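Local coordinates for protein AtGH3.15 acyl acid amido synthetase (Arabidopsis thaliana, PDB 6E1Q) that conjugates glutamine, and possibly cysteine, to the auxin precursor indole-3-butyric acid, spending ATP and releasing AMP and diphosphate, at residues 18-21 against 26-29; 117-122 against 167-172; 225-230 against 285-290; 297-302 against 310-315. One frame throughout, in Å; residues are numbered along the deposited sequence. Where two conformers were deposited one is given.

Contact 1: residues 18-21 against 26-29; sequences EDLT and QIQD
Leu-20 and Ile-27 pin together two consecutive helices, 10-22 and 24-38, where the chain turns sharply from one into the next near the start of the GH3 N-terminal domain. The CA atoms of these two residues lie 7.7 Å apart, and a single methyl does nearly all the touching. Ile-27 holds CG1 beside its own backbone N (chi1 -66°), and from there an extended chi2 of 171° carries CD1 out to the end of the first helix. That methyl settles against backbone as much as side chain: CD1 of Ile-27 is 3.8 Å from Leu-20 O and 3.9 Å from Leu-20 CA. Beside it, Leu-20 CD2 meets the same Ile-27 CD1 at 4.0 Å, the two side chains crossing at about a right angle. Asp-19 adds its carbonyl at the margin, with O 4.3 Å from Ile-27 CD1. Each helix is tied separately to strands and connecting turns much later in the chain. Glu-18 bonds through its carboxylate to Tyr-416 and Asn-417 at the turn between strands 404-416 and 419-427. Gln-28 reaches Pro-352 O, Gly-355 O and Phe-357 N, at and just before strand 356-361, while Ile-27 itself rests on Pro-352.

Contact 2: residues 117-122 against 167-172; sequences QRISFS and LKSIKQ
Ile-119 carries its whole side of this contact, sending one branch to Ser-169 and another to Ile-170. Its CD1 presses on the serine, 3.3 Å from Ser-169 OG and 3.4 Å from Ser-169 CB; the carbon pair is tighter than ordinary van der Waals contact. Its other methyl, CG2, sits 3.6 Å from Ile-170 CG2, and that same Ile-170 methyl lies 3.8 Å from Ile-119 CG1. Ile-170 offers CG2 because its chi1 of 59° puts CG1 between the backbone N and the carbonyl carbon, with CG2 swung beside the N. Swapping Ile-119 for an alanine would probably open a gap between the helices, leaving Ser-169 CB and Ile-170 CG2 without their mate. The helices so joined are 112-132 and 162-172 of the N-terminal domain, which belongs to the ANL clan of adenylating enzymes, and they meet at the surface. Further out, Ile-119 and Ser-122 both touch Phe-166, one turn before Ile-170 and part of a pocket holding the bound dichlorophenoxyacetic acid. Next to Ile-119, Arg-118 is salt-bridged to Asp-114, packs on the substrate-binding Phe-332, and donates through NH2 to the carbonyl O of Ser-329, an ATP-site residue.

Contact 3: residues 225-230 against 285-290; sequences KVIKFL and AILKRL
Ile-227 and Leu-230 face Ile-286, Leu-287 and Leu-290 in a wholly apolar, buried contact between helices 220-243 and 286-290. The short segments run at 69° to each other, their axes 12.4 Å apart at closest, a wide spacing bridged by large branched side chains. Ile-227 keeps CG1 beside its backbone N and is extended beyond it (chi2 179°), which delivers CD1 to the other helix. There Ile-227 CD1 lies 4.1 Å from Leu-287 CG, the two side chains crossing near a right angle, and the same CD1 approaches Ile-286 CG2 more loosely at 4.4 Å. One turn along, the leucines meet end-on: Leu-230 CD1 and Leu-290 CD1 are 3.6 Å apart, tip to tip.

Polar bonds gather round the short helix instead of spanning the interface. Arg-289 lays one guanidinium face toward Ile-286 CA, 3.6 Å from the plane and offset to the rim, while its NH1 makes a salt bridge to Glu-277 and its NH2 bonds to Glu-284 O. At the C-terminal end, Arg-209 bonds to the carbonyl oxygens of Arg-289 and Leu-290. Trp-283 flanks Ile-227 and Leu-230, and Tyr-315 of helix 309-316 packs on Ile-227 and Ile-286.

Helix 220-243 follows strand 212-217, and helix 286-290 leads into the parallel strand 297-298 beside it. Helices linked in this way to adjacent parallel strands are consistent with the alpha/beta architecture of the N-terminal domain, which belongs to the ANL clan of adenylating enzymes.

Contact 4: residues 297-302 against 310-315; sequences IESIIT and PLLEFY. With CFA ((2,4-dichlorophenoxy)acetic acid), chain C.
Ile-297 and Leu-312 make the nearest backbone approach, their CA atoms 9.4 Å apart, before the chain turns a corner at the almost fully extended Ser-299. This is the first half of a beta-alpha-beta crossover: strand 297-298, helix 309-316, then strand 321-327, which runs parallel to the first. The spacing is filled from the helix side by Leu-312. With CG anti to its backbone N (chi1 -179°), Leu-312 projects CD2 between two neighbours on the strand side, 4.5 Å from Ile-297 CG2 and equally 4.5 Å from Ser-299 OG. The packing is buried but relaxed, with methyls and a hydroxyl meeting at comfortable distances. Phe-223 of helix 220-243 touches both Ile-297 and Ser-299, and Leu-312 also rests on Leu-321 of the returning strand. Further along the segment, beyond the corner, Thr-302 belongs to the ATP-binding site.

Glu-298, between the two strand-side partners, turns to the other face and lines the pocket of the bound (2,4-dichlorophenoxy)acetic acid. Its side chain bends at chi2 (76°), so the methylenes face the ligand while the carboxylate goes to strand 321-327, OE1 bonded to Thr-322 OG1 and OE2 to Ser-324 N. Those two bonds probably fix the rotation of the Glu-298 carboxylate. The closest approaches to the ligand from Glu-298 and Ser-299 are thus made by carbon: Glu-298 CG lies 3.6 Å from the ligand's carboxylate O2 and 3.3 Å from its ether O1', while Ser-299 CA sits 3.8 Å from the chlorine CL3.

In the fold
Contacts 3 and 4 are buried and share one core: they adjoin through Tyr-315, whose ring atom CG is 3.4 Å from Ile-227 CD1, and through probable backbone hydrogen bonds from Ala-285 N and Leu-287 N to the carbonyls of Phe-314 and Tyr-315. Contact 2 is a surface contact and contact 1 partly buried; these two touch where Leu-20 meets Phe-121. All four rest mainly on van der Waals packing: contact 3 is apolar throughout, contact 1 sets a methyl against backbone, and contacts 2 and 4 each bring in a serine hydroxyl. Contact 4 alone includes residues lining the ligand pocket within its segments; contact 3 lies away from the sites.

Contact 1: residues 18-21 against 26-29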
loop_
_atom_site.group_PDB
_atom_site.type_symbol
_atom_site.label_atom_id
_atom_site.label_comp_id
_atom_site.label_asym_id
_atom_site.label_seq_id
_atom_site.Cartn_x
_atom_site.Cartn_y
_atom_site.Cartn_z
ATOM N N GLU A 18 13.679 14.363 17.302
ATOM C CA GLU A 18 14.671 15.344 16.869
ATOM C C GLU A 18 16.080 14.766 16.959
ATOM O O GLU A 18 16.851 14.857 16.003
ATOM C CB GLU A 18 14.546 16.639 17.685
ATOM C CG GLU A 18 13.203 17.370 17.485
ATOM C CD GLU A 18 12.835 17.622 16.006
ATOM O OE1 GLU A 18 13.534 18.393 15.319
ATOM O OE2 GLU A 18 11.820 17.061 15.529
ATOM N N ASP A 19 16.425 14.146 18.096
ATOM C CA ASP A 19 17.710 13.455 18.224
ATOM C C ASP A 19 17.937 12.477 17.078
ATOM O O ASP A 19 19.006 12.476 16.454
ATOM C CB ASP A 19 17.787 12.700 19.557
ATOM C CG ASP A 19 17.709 13.615 20.761
ATOM O OD1 ASP A 19 17.760 14.854 20.589
ATOM O OD2 ASP A 19 17.572 13.083 21.886
ATOM N N LEU A 20 16.936 11.624 16.802
ATOM C CA LEU A 20 17.088 10.562 15.809
ATOM C C LEU A 20 17.347 11.110 14.413
ATOM O O LEU A 20 18.048 10.473 13.628
ATOM C CB LEU A 20 15.843 9.675 15.776
ATOM C CG LEU A 20 15.622 8.787 17.003
ATOM C CD1 LEU A 20 14.259 8.081 16.931
ATOM C CD2 LEU A 20 16.734 7.768 17.146
ATOM N N THR A 21 16.781 12.265 14.073
ATOM C CA THR A 21 16.976 12.848 12.747
ATOM C C THR A 21 18.125 13.849 12.707
ATOM O O THR A 21 18.386 14.439 11.651
ATOM C CB THR A 21 15.679 13.506 12.281
ATOM O OG1 THR A 21 15.229 14.434 13.276
ATOM C CG2 THR A 21 14.603 12.435 12.075
ATOM N N GLN A 26 26.093 9.172 12.949
ATOM C CA GLN A 26 26.511 8.371 14.093
ATOM C C GLN A 26 25.571 7.190 14.322
ATOM O O GLN A 26 26.021 6.080 14.624
ATOM C CB GLN A 26 26.580 9.251 15.341
ATOM C CG GLN A 26 27.346 10.570 15.140
ATOM C CD GLN A 26 26.437 11.757 14.796
ATOM O OE1 GLN A 26 26.004 11.919 13.651
ATOM N NE2 GLN A 26 26.153 12.592 15.791
ATOM N N ILE A 27 24.260 7.406 14.194
ATOM C CA ILE A 27 23.322 6.318 14.440
ATOM C C ILE A 27 23.462 5.238 13.373
ATOM O O ILE A 27 23.525 4.041 13.679
ATOM C CB ILE A 27 21.880 6.852 14.525
ATOM C CG1 ILE A 27 21.732 7.754 15.754
ATOM C CG2 ILE A 27 20.912 5.679 14.608
ATOM C CD1 ILE A 27 20.420 8.516 15.816
ATOM N N GLN A 28 23.506 5.640 12.105
ATOM C CA GLN A 28 23.740 4.676 11.032
ATOM C C GLN A 28 24.977 3.821 11.295
ATOM O O GLN A 28 24.913 2.586 11.247
ATOM C CB GLN A 28 23.863 5.408 9.700
ATOM C CG GLN A 28 22.514 5.787 9.112
ATOM C CD GLN A 28 21.737 4.582 8.620
ATOM O OE1 GLN A 28 21.979 4.099 7.520
ATOM N NE2 GLN A 28 20.795 4.095 9.427
ATOM N N ASP A 29 26.115 4.459 11.599
ATOM C CA ASP A 29 27.342 3.697 11.822
ATOM C C ASP A 29 27.204 2.782 13.036
ATOM O O ASP A 29 27.727 1.660 13.042
ATOM C CB ASP A 29 28.539 4.639 11.994
ATOM C CG ASP A 29 28.851 5.432 10.732
ATOM O OD1 ASP A 29 28.161 5.234 9.705
ATOM O OD2 ASP A 29 29.773 6.273 10.772
#

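Contact 2: residues 117-122 against 167-172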
loop_
_atom_site.group_PDB
_atom_site.type_symbol
_atom_site.label_atom_id
_atom_site.label_comp_id
_atom_site.label_asym_id
_atom_site.label_seq_id
_atom_site.Cartn_x
_atom_site.Cartn_y
_atom_site.Cartn_z
ATOM N N GLN A 117 10.775 -3.523 18.089
ATOM C CA GLN A 117 11.344 -2.229 17.711
ATOM C C GLN A 117 10.411 -1.449 16.789
ATOM O O GLN A 117 10.292 -0.222 16.913
ATOM C CB GLN A 117 12.703 -2.418 17.051
ATOM C CG GLN A 117 13.254 -1.123 16.490
ATOM C CD GLN A 117 14.750 -1.154 16.310
ATOM O OE1 GLN A 117 15.505 -0.920 17.257
ATOM N NE2 GLN A 117 15.195 -1.441 15.089
ATOM N N ARG A 118 9.735 -2.139 15.865
ATOM C CA ARG A 118 8.828 -1.453 14.948
ATOM C C ARG A 118 7.606 -0.931 15.682
ATOM O O ARG A 118 7.095 0.157 15.372
ATOM C CB ARG A 118 8.383 -2.398 13.828
ATOM C CG ARG A 118 9.443 -2.702 12.788
ATOM C CD ARG A 118 8.866 -3.581 11.696
ATOM N NE ARG A 118 9.928 -4.319 11.042
ATOM C CZ ARG A 118 9.827 -4.906 9.856
ATOM N NH1 ARG A 118 8.687 -4.873 9.172
ATOM N NH2 ARG A 118 10.874 -5.549 9.370
ATOM N N ILE A 119 7.085 -1.734 16.606
ATOM C CA ILE A 119 5.990 -1.298 17.461
ATOM C C ILE A 119 6.451 -0.146 18.347
ATOM O O ILE A 119 5.783 0.887 18.450
ATOM C CB ILE A 119 5.471 -2.488 18.284
ATOM C CG1 ILE A 119 4.621 -3.398 17.393
ATOM C CG2 ILE A 119 4.700 -2.017 19.499
ATOM C CD1 ILE A 119 4.495 -4.785 17.931
ATOM N N SER A 120 7.614 -0.313 18.976
ATOM C CA SER A 120 8.227 0.730 19.789
ATOM C C SER A 120 8.312 2.050 19.031
ATOM O O SER A 120 7.858 3.091 19.520
ATOM C CB SER A 120 9.618 0.268 20.228
ATOM O OG SER A 120 10.080 0.968 21.367
ATOM N N PHE A 121 8.875 2.025 17.819
ATOM C CA PHE A 121 9.006 3.273 17.080
ATOM C C PHE A 121 7.650 3.857 16.738
ATOM O O PHE A 121 7.519 5.082 16.628
ATOM C CB PHE A 121 9.821 3.106 15.793
ATOM C CG PHE A 121 9.978 4.400 15.043
ATOM C CD1 PHE A 121 10.929 5.335 15.435
ATOM C CD2 PHE A 121 9.122 4.721 14.012
ATOM C CE1 PHE A 121 11.035 6.548 14.787
ATOM C CE2 PHE A 121 9.231 5.930 13.354
ATOM C CZ PHE A 121 10.182 6.843 13.738
ATOM N N SER A 122 6.639 3.001 16.551
ATOM C CA SER A 122 5.302 3.498 16.243
ATOM C C SER A 122 4.732 4.308 17.402
ATOM O O SER A 122 3.992 5.274 17.188
ATOM C CB SER A 122 4.363 2.337 15.900
ATOM O OG SER A 122 3.297 2.770 15.066
ATOM N N LEU A 167 -0.605 -5.974 14.682
ATOM C CA LEU A 167 -1.794 -5.906 15.529
ATOM C C LEU A 167 -1.778 -6.984 16.602
ATOM O O LEU A 167 -2.054 -6.715 17.780
ATOM C CB LEU A 167 -3.057 -6.032 14.673
ATOM C CG LEU A 167 -3.225 -4.886 13.684
ATOM C CD1 LEU A 167 -4.504 -5.064 12.877
ATOM C CD2 LEU A 167 -3.216 -3.550 14.438
ATOM N N LYS A 168 -1.466 -8.219 16.214
ATOM C CA LYS A 168 -1.428 -9.303 17.192
ATOM C C LYS A 168 -0.451 -8.998 18.324
ATOM O O LYS A 168 -0.705 -9.333 19.486
ATOM C CB LYS A 168 -1.067 -10.613 16.491
ATOM C CG LYS A 168 -1.188 -11.854 17.346
ATOM C CD LYS A 168 -0.657 -13.080 16.610
ATOM C CE LYS A 168 -0.282 -14.193 17.583
ATOM N NZ LYS A 168 -0.930 -15.491 17.239
ATOM N N SER A 169 0.669 -8.357 18.017
ATOM C CA SER A 169 1.637 -8.141 19.084
ATOM C C SER A 169 1.183 -7.053 20.050
ATOM O O SER A 169 1.280 -7.230 21.274
ATOM C CB SER A 169 3.004 -7.798 18.514
ATOM O OG SER A 169 3.888 -7.592 19.599
ATOM N N ILE A 170 0.684 -5.926 19.534
ATOM C CA ILE A 170 0.235 -4.883 20.450
ATOM C C ILE A 170 -0.996 -5.350 21.209
ATOM O O ILE A 170 -1.211 -4.940 22.350
ATOM C CB ILE A 170 -0.012 -3.538 19.728
ATOM C CG1 ILE A 170 -1.052 -3.652 18.631
ATOM C CG2 ILE A 170 1.275 -2.997 19.110
ATOM C CD1 ILE A 170 -1.187 -2.360 17.835
ATOM N N LYS A 171 -1.800 -6.238 20.615
ATOM C CA LYS A 171 -2.919 -6.826 21.352
ATOM C C LYS A 171 -2.430 -7.660 22.532
ATOM O O LYS A 171 -2.997 -7.593 23.629
ATOM C CB LYS A 171 -3.780 -7.686 20.426
ATOM C CG LYS A 171 -4.539 -8.790 21.172
ATOM C CD LYS A 171 -5.901 -9.089 20.570
ATOM C CE LYS A 171 -6.388 -10.451 21.032
ATOM N NZ LYS A 171 -7.862 -10.597 20.936
ATOM N N GLN A 172 -1.376 -8.456 22.327
ATOM C CA GLN A 172 -0.868 -9.307 23.396
ATOM C C GLN A 172 -0.130 -8.523 24.476
ATOM O O GLN A 172 0.210 -9.112 25.507
ATOM C CB GLN A 172 0.026 -10.409 22.811
ATOM C CG GLN A 172 -0.762 -11.469 22.031
ATOM C CD GLN A 172 0.110 -12.538 21.385
ATOM O OE1 GLN A 172 -0.393 -13.561 20.917
ATOM N NE2 GLN A 172 1.418 -12.305 21.353
#

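Contact 3: residues 225-230 against 285-290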
loop_
_atom_site.group_PDB
_atom_site.type_symbol
_atom_site.label_atom_id
_atom_site.label_comp_id
_atom_site.label_asym_id
_atom_site.label_seq_id
_atom_site.Cartn_x
_atom_site.Cartn_y
_atom_site.Cartn_z
ATOM N N LYS A 225 -13.716 -0.444 -1.551
ATOM C CA LYS A 225 -14.352 -1.730 -1.308
ATOM C C LYS A 225 -15.249 -1.675 -0.067
ATOM O O LYS A 225 -16.341 -2.242 -0.060
ATOM C CB LYS A 225 -13.260 -2.795 -1.183
ATOM C CG LYS A 225 -13.742 -4.204 -1.053
ATOM C CD LYS A 225 -14.371 -4.692 -2.332
ATOM C CE LYS A 225 -14.809 -6.138 -2.221
ATOM N NZ LYS A 225 -15.511 -6.610 -3.458
ATOM N N VAL A 226 -14.827 -0.955 0.970
ATOM C CA VAL A 226 -15.663 -0.768 2.149
ATOM C C VAL A 226 -16.926 0.008 1.793
ATOM O O VAL A 226 -18.036 -0.353 2.200
ATOM C CB VAL A 226 -14.857 -0.056 3.255
ATOM C CG1 VAL A 226 -15.762 0.312 4.404
ATOM C CG2 VAL A 226 -13.734 -0.974 3.773
ATOM N N ILE A 227 -16.778 1.074 1.015
ATOM C CA ILE A 227 -17.922 1.907 0.658
ATOM C C ILE A 227 -18.890 1.135 -0.233
ATOM O O ILE A 227 -20.116 1.235 -0.082
ATOM C CB ILE A 227 -17.418 3.194 -0.019
ATOM C CG1 ILE A 227 -16.669 4.047 0.999
ATOM C CG2 ILE A 227 -18.578 3.953 -0.681
ATOM C CD1 ILE A 227 -16.105 5.313 0.443
ATOM N N LYS A 228 -18.356 0.351 -1.171
ATOM C CA LYS A 228 -19.214 -0.475 -2.006
ATOM C C LYS A 228 -20.049 -1.433 -1.159
ATOM O O LYS A 228 -21.252 -1.590 -1.395
ATOM C CB LYS A 228 -18.375 -1.242 -3.026
ATOM C CG LYS A 228 -19.194 -1.845 -4.173
ATOM C CD LYS A 228 -19.310 -3.373 -4.078
ATOM C CE LYS A 228 -19.875 -3.988 -5.365
ATOM N NZ LYS A 228 -21.370 -4.051 -5.403
ATOM N N PHE A 229 -19.432 -2.079 -0.164
ATOM C CA PHE A 229 -20.197 -2.948 0.727
ATOM C C PHE A 229 -21.284 -2.163 1.466
ATOM O O PHE A 229 -22.424 -2.627 1.591
ATOM C CB PHE A 229 -19.251 -3.641 1.710
ATOM C CG PHE A 229 -19.850 -4.834 2.384
ATOM C CD1 PHE A 229 -20.586 -4.688 3.552
ATOM C CD2 PHE A 229 -19.692 -6.104 1.847
ATOM C CE1 PHE A 229 -21.145 -5.777 4.184
ATOM C CE2 PHE A 229 -20.256 -7.216 2.473
ATOM C CZ PHE A 229 -20.978 -7.050 3.646
ATOM N N LEU A 230 -20.955 -0.966 1.953
ATOM C CA LEU A 230 -21.954 -0.154 2.645
ATOM C C LEU A 230 -23.127 0.183 1.736
ATOM O O LEU A 230 -24.290 0.125 2.163
ATOM C CB LEU A 230 -21.322 1.135 3.158
ATOM C CG LEU A 230 -20.661 1.114 4.521
ATOM C CD1 LEU A 230 -19.902 2.427 4.714
ATOM C CD2 LEU A 230 -21.691 0.876 5.626
ATOM N N ALA A 285 -19.036 12.839 0.771
ATOM C CA ALA A 285 -18.722 13.038 2.184
ATOM C C ALA A 285 -19.272 11.934 3.094
ATOM O O ALA A 285 -19.292 12.109 4.320
ATOM C CB ALA A 285 -19.231 14.406 2.672
ATOM N N ILE A 286 -19.712 10.796 2.538
ATOM C CA ILE A 286 -20.289 9.725 3.358
ATOM C C ILE A 286 -19.350 9.303 4.493
ATOM O O ILE A 286 -19.810 8.948 5.585
ATOM C CB ILE A 286 -20.659 8.519 2.468
ATOM C CG1 ILE A 286 -21.463 7.479 3.266
ATOM C CG2 ILE A 286 -19.409 7.886 1.882
ATOM C CD1 ILE A 286 -22.796 8.023 3.820
ATOM N N LEU A 287 -18.027 9.333 4.268
ATOM C CA LEU A 287 -17.123 8.863 5.321
ATOM C C LEU A 287 -17.163 9.784 6.529
ATOM O O LEU A 287 -17.215 9.315 7.672
ATOM C CB LEU A 287 -15.695 8.732 4.807
ATOM C CG LEU A 287 -15.485 7.570 3.836
ATOM C CD1 LEU A 287 -13.996 7.498 3.428
ATOM C CD2 LEU A 287 -15.973 6.252 4.463
ATOM N N LYS A 288 -17.155 11.100 6.296
ATOM C CA LYS A 288 -17.292 12.027 7.409
ATOM C C LYS A 288 -18.682 11.959 8.013
ATOM O O LYS A 288 -18.842 12.108 9.228
ATOM C CB LYS A 288 -16.996 13.462 6.974
ATOM C CG LYS A 288 -16.545 14.335 8.143
ATOM C CD LYS A 288 -17.144 15.717 8.084
ATOM C CE LYS A 288 -16.225 16.725 8.773
ATOM N NZ LYS A 288 -15.681 16.216 10.074
ATOM N N ARG A 289 -19.707 11.778 7.184
ATOM C CA ARG A 289 -21.057 11.762 7.734
ATOM C C ARG A 289 -21.285 10.528 8.597
ATOM O O ARG A 289 -21.974 10.603 9.616
ATOM C CB ARG A 289 -22.086 11.861 6.605
ATOM C CG ARG A 289 -21.962 13.188 5.888
ATOM C CD ARG A 289 -23.093 13.467 4.946
ATOM N NE ARG A 289 -22.949 12.768 3.674
ATOM C CZ ARG A 289 -23.714 11.744 3.302
ATOM N NH1 ARG A 289 -24.666 11.291 4.118
ATOM N NH2 ARG A 289 -23.532 11.177 2.114
ATOM N N LEU A 290 -20.688 9.392 8.223
ATOM C CA LEU A 290 -20.824 8.188 9.033
ATOM C C LEU A 290 -19.935 8.235 10.275
ATOM O O LEU A 290 -20.327 7.748 11.343
ATOM C CB LEU A 290 -20.496 6.960 8.191
ATOM C CG LEU A 290 -21.543 6.627 7.121
ATOM C CD1 LEU A 290 -21.189 5.337 6.423
ATOM C CD2 LEU A 290 -22.933 6.507 7.743
#

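Contact 4: residues 297-302 against 310-315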
loop_
_atom_site.group_PDB
_atom_site.type_symbol
_atom_site.label_atom_id
_atom_site.label_comp_id
_atom_site.label_asym_id
_atom_site.label_seq_id
_atom_site.Cartn_x
_atom_site.Cartn_y
_atom_site.Cartn_z
ATOM N N ILE A 297 -7.992 10.273 7.540
ATOM C CA ILE A 297 -8.127 9.002 6.856
ATOM C C ILE A 297 -6.726 8.581 6.464
ATOM O O ILE A 297 -6.106 9.220 5.608
ATOM C CB ILE A 297 -9.029 9.102 5.626
ATOM C CG1 ILE A 297 -10.453 9.455 6.048
ATOM C CG2 ILE A 297 -8.935 7.794 4.813
ATOM C CD1 ILE A 297 -11.297 9.960 4.912
ATOM N N GLU A 298 -6.241 7.501 7.073
ATOM C CA GLU A 298 -4.852 7.078 6.972
ATOM C C GLU A 298 -4.771 5.874 6.045
ATOM O O GLU A 298 -5.427 4.854 6.292
ATOM C CB GLU A 298 -4.298 6.736 8.362
ATOM C CG GLU A 298 -2.921 6.070 8.332
ATOM C CD GLU A 298 -1.782 7.056 8.050
ATOM O OE1 GLU A 298 -1.845 8.207 8.527
ATOM O OE2 GLU A 298 -0.829 6.684 7.332
ATOM N N SER A 299 -3.979 5.996 4.974
ATOM C CA SER A 299 -3.721 4.883 4.059
ATOM C C SER A 299 -2.607 5.280 3.105
ATOM O O SER A 299 -2.232 6.450 3.008
ATOM C CB SER A 299 -4.968 4.509 3.249
ATOM O OG SER A 299 -5.255 5.540 2.300
ATOM N N ILE A 300 -2.113 4.294 2.364
ATOM C CA ILE A 300 -1.143 4.581 1.313
ATOM C C ILE A 300 -1.856 5.297 0.169
ATOM O O ILE A 300 -2.850 4.798 -0.377
ATOM C CB ILE A 300 -0.450 3.296 0.849
ATOM C CG1 ILE A 300 0.394 2.747 2.005
ATOM C CG2 ILE A 300 0.418 3.566 -0.383
ATOM C CD1 ILE A 300 0.874 1.331 1.775
ATOM N N ILE A 301 -1.363 6.490 -0.181
ATOM C CA ILE A 301 -1.917 7.313 -1.246
ATOM C C ILE A 301 -0.863 7.699 -2.277
ATOM O O ILE A 301 -1.096 8.595 -3.082
ATOM C CB ILE A 301 -2.590 8.583 -0.683
ATOM C CG1 ILE A 301 -1.567 9.410 0.116
ATOM C CG2 ILE A 301 -3.832 8.229 0.114
ATOM C CD1 ILE A 301 -2.180 10.529 0.973
ATOM N N THR A 302 0.300 7.065 -2.246
ATOM C CA THR A 302 1.383 7.358 -3.170
ATOM C C THR A 302 1.478 6.272 -4.242
ATOM O O THR A 302 0.910 5.183 -4.122
ATOM C CB THR A 302 2.708 7.467 -2.403
ATOM O OG1 THR A 302 2.961 6.222 -1.730
ATOM C CG2 THR A 302 2.641 8.603 -1.371
ATOM N N PRO A 310 -8.666 11.610 -5.962
ATOM C CA PRO A 310 -9.879 12.415 -6.214
ATOM C C PRO A 310 -11.155 11.739 -5.752
ATOM O O PRO A 310 -12.026 12.394 -5.171
ATOM C CB PRO A 310 -9.853 12.620 -7.740
ATOM C CG PRO A 310 -8.404 12.561 -8.097
ATOM C CD PRO A 310 -7.824 11.507 -7.173
ATOM N N LEU A 311 -11.286 10.434 -5.976
ATOM C CA LEU A 311 -12.505 9.753 -5.567
ATOM C C LEU A 311 -12.587 9.621 -4.047
ATOM O O LEU A 311 -13.658 9.818 -3.456
ATOM C CB LEU A 311 -12.587 8.385 -6.234
ATOM C CG LEU A 311 -13.866 7.624 -5.895
ATOM C CD1 LEU A 311 -15.111 8.396 -6.325
ATOM C CD2 LEU A 311 -13.819 6.239 -6.527
ATOM N N LEU A 312 -11.469 9.300 -3.396
ATOM C CA LEU A 312 -11.494 9.187 -1.943
ATOM C C LEU A 312 -11.789 10.539 -1.303
ATOM O O LEU A 312 -12.509 10.613 -0.298
ATOM C CB LEU A 312 -10.169 8.609 -1.439
ATOM C CG LEU A 312 -9.993 8.394 0.061
ATOM C CD1 LEU A 312 -11.135 7.533 0.609
ATOM C CD2 LEU A 312 -8.630 7.764 0.372
ATOM N N GLU A 313 -11.278 11.627 -1.891
ATOM C CA GLU A 313 -11.598 12.948 -1.356
ATOM C C GLU A 313 -13.085 13.247 -1.509
ATOM O O GLU A 313 -13.688 13.881 -0.642
ATOM C CB GLU A 313 -10.756 14.027 -2.047
ATOM C CG GLU A 313 -9.264 13.943 -1.691
ATOM C CD GLU A 313 -8.421 15.082 -2.274
ATOM O OE1 GLU A 313 -8.839 15.691 -3.281
ATOM O OE2 GLU A 313 -7.320 15.347 -1.734
ATOM N N PHE A 314 -13.686 12.805 -2.612
ATOM C CA PHE A 314 -15.127 12.955 -2.791
ATOM C C PHE A 314 -15.897 12.304 -1.641
ATOM O O PHE A 314 -16.846 12.887 -1.098
ATOM C CB PHE A 314 -15.535 12.347 -4.132
ATOM C CG PHE A 314 -17.023 12.255 -4.338
ATOM C CD1 PHE A 314 -17.762 13.378 -4.644
ATOM C CD2 PHE A 314 -17.681 11.038 -4.215
ATOM C CE1 PHE A 314 -19.137 13.293 -4.843
ATOM C CE2 PHE A 314 -19.034 10.952 -4.411
ATOM C CZ PHE A 314 -19.765 12.093 -4.733
ATOM N N TYR A 315 -15.504 11.094 -1.254
ATOM C CA TYR A 315 -16.154 10.418 -0.133
ATOM C C TYR A 315 -15.737 10.963 1.230
ATOM O O TYR A 315 -16.393 10.646 2.222
ATOM C CB TYR A 315 -15.847 8.918 -0.183
ATOM C CG TYR A 315 -16.515 8.210 -1.334
ATOM C CD1 TYR A 315 -17.887 8.306 -1.534
ATOM C CD2 TYR A 315 -15.770 7.472 -2.246
ATOM C CE1 TYR A 315 -18.502 7.656 -2.608
ATOM C CE2 TYR A 315 -16.376 6.823 -3.309
ATOM C CZ TYR A 315 -17.729 6.924 -3.492
ATOM O OH TYR A 315 -18.318 6.277 -4.557
HETATM C C1 CFA C . -4.090 3.511 11.239
HETATM C C2 CFA C . -2.601 3.367 10.935
HETATM C "C1'" CFA C . -2.785 1.849 9.102
HETATM C "C2'" CFA C . -2.637 1.544 7.756
HETATM C "C3'" CFA C . -3.027 0.311 7.294
HETATM C "C4'" CFA C . -3.561 -0.605 8.162
HETATM C "C5'" CFA C . -3.711 -0.325 9.499
HETATM CL CL3 CFA C . -1.954 2.694 6.574
HETATM C "C6'" CFA C . -3.317 0.905 9.966
HETATM O O1 CFA C . -4.517 3.314 12.405
HETATM O O2 CFA C . -4.885 3.801 10.315
HETATM O "O1'" CFA C . -2.390 3.105 9.576
HETATM CL CL4 CFA C . -4.056 -2.176 7.532
#